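Local coordinates for ESX secretion system protein EccC (Thermomonospora curvata, PDB 4NH0), which is part of the ESX (type VII) secretion system, which exports proteins such as EsxA and EsxB, has weak ATPase activity and might be the translocase subunit, at residues Y969-R983 / E992-A1004. Numbering follows the deposited sequence.
Sequences YTPQQARLIFIDYSR and EHQIGYAASSTAA
His993 tucks its imidazole against the turn that leads into strand 974-980. Its NE2 donates to Tyr969 O at 3.0 Å, with the donor standing above the carbonyl plane, while Ala974 O lies at the ring edge, 3.2 Å from CD2. Pro971 covers one face of the ring in a CH-pi contact, its CG 3.7 Å from the centroid. Thr991 OG1, bonded to ND1, helps fix how the imidazole is turned. Replacing His993 by an alanine would probably leave Tyr969 O without this donor and open a gap beneath Pro971.

Beyond the histidine, strands 974-980 and 994-998 run parallel. Leu976 N reaches His993 O in a nearly straight bond (174°), and bonds through Ile995, Gly996 and Ala998 carry the pairing to Asp980 N. On the face with Leu976, Phe978 CB packs 3.5 Å from Tyr997 CD2, and the plane of the Gln994 amide is turned only 14° from that of the Phe978 ring, with NE2 3.4 Å from Phe978 CD1. Helix 954-968 covers Leu976 and Phe978 here; on the other face Ile977 and Ala998 meet Leu1007 of helix 1001-1017. Tyr981 reaches over the start of that helix, its OH 3.7 Å from Ala1004 CB.

The outer margin is looser and more exposed. Arg975, bent at chi3 (84°), brings NE alongside Ile995 CD1, but its NH2 stays 4.6 Å from Glu992 OE2, too far for a salt bridge. At the far end Arg983 rests on Ala999.

Strand 1039-1045 continues the sheet beyond strand 974-980. The side chain of Asp980, its OD2 hydrogen-bonded to Leu985 N, lies about 6 Å from that of ATP-binding Ser955. Parallel strands between flanking helices, beside a nucleotide-binding loop, are characteristic of the P-loop NTPase core, here that of the third FtsK domain.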
# COMPACT_ATOMS: atom_id res chain seq x y z
N TYR A 969 54.31 6.93 20.24
CA TYR A 969 55.74 6.84 19.96
C TYR A 969 56.56 7.63 20.98
O TYR A 969 56.14 8.69 21.45
CB TYR A 969 56.06 7.35 18.56
CG TYR A 969 55.43 6.56 17.43
CD1 TYR A 969 56.04 5.42 16.93
CD2 TYR A 969 54.23 6.97 16.86
CE1 TYR A 969 55.47 4.70 15.90
CE2 TYR A 969 53.66 6.26 15.82
CZ TYR A 969 54.28 5.12 15.35
OH TYR A 969 53.70 4.41 14.32
N THR A 970 57.73 7.10 21.33
CA THR A 970 58.68 7.81 22.16
C THR A 970 59.57 8.67 21.27
O THR A 970 59.75 8.35 20.10
CB THR A 970 59.54 6.85 23.01
OG1 THR A 970 60.36 6.06 22.14
CG2 THR A 970 58.66 5.94 23.84
N PRO A 971 60.12 9.77 21.81
CA PRO A 971 60.99 10.66 21.03
C PRO A 971 62.20 9.95 20.41
O PRO A 971 62.84 10.51 19.52
CB PRO A 971 61.45 11.69 22.06
CG PRO A 971 60.32 11.75 23.03
CD PRO A 971 59.81 10.34 23.13
N GLN A 972 62.51 8.74 20.87
CA GLN A 972 63.58 7.95 20.28
C GLN A 972 63.02 7.00 19.22
O GLN A 972 63.76 6.31 18.54
CB GLN A 972 64.33 7.16 21.36
CG GLN A 972 65.00 8.02 22.41
CD GLN A 972 64.04 8.50 23.48
OE1 GLN A 972 63.07 7.82 23.80
NE2 GLN A 972 64.31 9.67 24.04
N GLN A 973 61.69 6.98 19.10
CA GLN A 973 61.02 6.16 18.10
C GLN A 973 60.55 7.01 16.92
O GLN A 973 60.57 6.56 15.78
CB GLN A 973 59.83 5.43 18.72
CG GLN A 973 60.19 4.20 19.54
CD GLN A 973 58.97 3.52 20.13
OE1 GLN A 973 58.02 4.18 20.55
NE2 GLN A 973 58.99 2.19 20.15
N ALA A 974 60.12 8.23 17.22
CA ALA A 974 59.60 9.13 16.19
C ALA A 974 59.73 10.59 16.61
O ALA A 974 59.41 10.94 17.75
CB ALA A 974 58.16 8.80 15.87
N ARG A 975 60.19 11.43 15.69
CA ARG A 975 60.34 12.86 15.97
C ARG A 975 59.52 13.69 14.99
O ARG A 975 59.10 13.19 13.95
CB ARG A 975 61.81 13.26 15.92
CG ARG A 975 62.75 12.24 16.55
CD ARG A 975 64.10 12.84 16.88
NE ARG A 975 64.09 13.54 18.16
CZ ARG A 975 64.58 13.03 19.29
NH1 ARG A 975 65.12 11.82 19.30
NH2 ARG A 975 64.52 13.74 20.41
N LEU A 976 59.30 14.95 15.33
CA LEU A 976 58.42 15.81 14.54
C LEU A 976 59.11 17.08 14.04
O LEU A 976 59.97 17.64 14.72
CB LEU A 976 57.20 16.21 15.37
CG LEU A 976 56.33 15.10 15.95
CD1 LEU A 976 55.31 15.69 16.90
CD2 LEU A 976 55.63 14.34 14.85
N ILE A 977 58.73 17.51 12.85
CA ILE A 977 59.14 18.81 12.31
C ILE A 977 57.93 19.48 11.67
O ILE A 977 57.28 18.90 10.80
CB ILE A 977 60.27 18.68 11.29
CG1 ILE A 977 61.54 18.16 11.97
CG2 ILE A 977 60.55 20.02 10.64
CD1 ILE A 977 62.72 18.05 11.05
N PHE A 978 57.64 20.70 12.09
CA PHE A 978 56.43 21.39 11.66
C PHE A 978 56.70 22.52 10.67
O PHE A 978 57.67 23.26 10.80
CB PHE A 978 55.68 21.95 12.87
CG PHE A 978 55.19 20.89 13.82
CD1 PHE A 978 56.02 20.37 14.79
CD2 PHE A 978 53.89 20.43 13.74
CE1 PHE A 978 55.56 19.40 15.66
CE2 PHE A 978 53.43 19.46 14.61
CZ PHE A 978 54.27 18.95 15.57
N ILE A 979 55.82 22.63 9.68
CA ILE A 979 55.81 23.78 8.78
C ILE A 979 54.46 24.45 8.88
O ILE A 979 53.51 24.10 8.17
CB ILE A 979 56.10 23.38 7.32
CG1 ILE A 979 57.43 22.64 7.23
CG2 ILE A 979 56.13 24.61 6.43
CD1 ILE A 979 57.82 22.28 5.82
N ASP A 980 54.36 25.43 9.78
CA ASP A 980 53.08 26.06 10.07
C ASP A 980 53.18 27.58 9.97
O ASP A 980 53.39 28.26 10.97
CB ASP A 980 52.60 25.64 11.46
CG ASP A 980 51.19 26.11 11.76
OD1 ASP A 980 50.47 26.45 10.81
OD2 ASP A 980 50.82 26.13 12.95
N TYR A 981 53.03 28.09 8.75
CA TYR A 981 53.11 29.52 8.49
C TYR A 981 52.07 30.31 9.28
O TYR A 981 52.35 31.40 9.78
CB TYR A 981 52.94 29.81 7.00
CG TYR A 981 54.15 29.45 6.15
CD1 TYR A 981 55.39 29.22 6.73
CD2 TYR A 981 54.04 29.35 4.77
CE1 TYR A 981 56.49 28.90 5.96
CE2 TYR A 981 55.13 29.03 3.99
CZ TYR A 981 56.35 28.80 4.59
OH TYR A 981 57.44 28.48 3.82
N SER A 982 50.87 29.74 9.39
CA SER A 982 49.78 30.40 10.09
C SER A 982 49.92 30.24 11.60
O SER A 982 49.19 30.87 12.37
CB SER A 982 48.44 29.85 9.63
OG SER A 982 48.25 30.05 8.24
N ARG A 983 50.88 29.41 12.01
CA ARG A 983 51.10 29.09 13.42
C ARG A 983 49.80 28.65 14.08
O ARG A 983 49.24 29.35 14.92
CB ARG A 983 51.71 30.29 14.15
CG ARG A 983 52.75 31.04 13.33
CD ARG A 983 53.66 31.90 14.20
NE ARG A 983 53.09 32.18 15.52
CZ ARG A 983 53.78 32.11 16.65
NH1 ARG A 983 55.06 31.77 16.63
NH2 ARG A 983 53.19 32.38 17.81
N GLU A 992 58.93 16.71 23.39
CA GLU A 992 60.35 16.44 23.16
C GLU A 992 60.58 15.93 21.74
O GLU A 992 61.68 16.04 21.21
CB GLU A 992 60.87 15.43 24.19
CG GLU A 992 62.36 15.14 24.09
CD GLU A 992 62.84 14.17 25.15
OE1 GLU A 992 62.16 14.05 26.20
OE2 GLU A 992 63.89 13.52 24.94
N HIS A 993 59.52 15.40 21.13
CA HIS A 993 59.59 14.92 19.75
C HIS A 993 59.94 16.07 18.80
O HIS A 993 60.55 15.85 17.76
CB HIS A 993 58.26 14.29 19.33
CG HIS A 993 57.73 13.29 20.31
ND1 HIS A 993 56.95 13.65 21.39
CD2 HIS A 993 57.86 11.94 20.37
CE1 HIS A 993 56.62 12.57 22.07
NE2 HIS A 993 57.16 11.52 21.47
N GLN A 994 59.54 17.27 19.19
CA GLN A 994 59.81 18.49 18.43
C GLN A 994 61.28 18.62 18.06
O GLN A 994 62.16 18.52 18.92
CB GLN A 994 59.36 19.71 19.22
CG GLN A 994 60.01 21.01 18.80
CD GLN A 994 59.50 21.51 17.47
OE1 GLN A 994 60.23 22.14 16.71
NE2 GLN A 994 58.23 21.24 17.18
N ILE A 995 61.55 18.86 16.78
CA ILE A 995 62.91 19.05 16.30
C ILE A 995 63.06 20.41 15.64
O ILE A 995 63.95 21.18 15.98
CB ILE A 995 63.31 17.95 15.30
CG1 ILE A 995 63.46 16.61 16.02
CG2 ILE A 995 64.61 18.31 14.61
CD1 ILE A 995 64.50 16.62 17.11
N GLY A 996 62.17 20.70 14.69
CA GLY A 996 62.21 21.96 13.98
C GLY A 996 60.83 22.55 13.76
O GLY A 996 59.90 21.85 13.34
N TYR A 997 60.69 23.84 14.05
CA TYR A 997 59.43 24.54 13.83
C TYR A 997 59.67 25.77 12.96
O TYR A 997 60.50 26.62 13.29
CB TYR A 997 58.81 24.94 15.17
CG TYR A 997 57.41 25.51 15.04
CD1 TYR A 997 57.21 26.89 14.96
CD2 TYR A 997 56.30 24.68 15.01
CE1 TYR A 997 55.93 27.41 14.84
CE2 TYR A 997 55.03 25.20 14.90
CZ TYR A 997 54.85 26.56 14.81
OH TYR A 997 53.58 27.08 14.70
N ALA A 998 58.96 25.85 11.85
CA ALA A 998 59.17 26.92 10.89
C ALA A 998 57.90 27.74 10.65
O ALA A 998 56.85 27.19 10.31
CB ALA A 998 59.68 26.36 9.58
N ALA A 999 58.01 29.05 10.81
CA ALA A 999 56.90 29.95 10.57
C ALA A 999 57.21 30.90 9.41
O ALA A 999 56.44 31.81 9.12
CB ALA A 999 56.57 30.74 11.82
N SER A 1000 58.34 30.66 8.76
CA SER A 1000 58.77 31.49 7.63
C SER A 1000 59.38 30.64 6.53
O SER A 1000 59.80 29.51 6.76
CB SER A 1000 59.77 32.54 8.10
OG SER A 1000 60.94 31.94 8.62
N SER A 1001 59.43 31.19 5.32
CA SER A 1001 59.97 30.49 4.16
C SER A 1001 61.45 30.18 4.33
O SER A 1001 61.93 29.15 3.88
CB SER A 1001 59.74 31.30 2.89
OG SER A 1001 60.33 30.67 1.77
N THR A 1002 62.17 31.09 4.98
CA THR A 1002 63.60 30.93 5.20
C THR A 1002 63.87 29.79 6.18
O THR A 1002 64.68 28.91 5.91
CB THR A 1002 64.24 32.22 5.74
OG1 THR A 1002 63.98 33.29 4.83
CG2 THR A 1002 65.74 32.04 5.89
N ALA A 1003 63.19 29.83 7.33
CA ALA A 1003 63.35 28.80 8.35
C ALA A 1003 62.89 27.44 7.83
O ALA A 1003 63.39 26.40 8.25
CB ALA A 1003 62.59 29.18 9.60
N ALA A 1004 61.93 27.47 6.91
CA ALA A 1004 61.40 26.24 6.32
C ALA A 1004 62.44 25.54 5.47
O ALA A 1004 62.82 24.40 5.75
CB ALA A 1004 60.16 26.55 5.49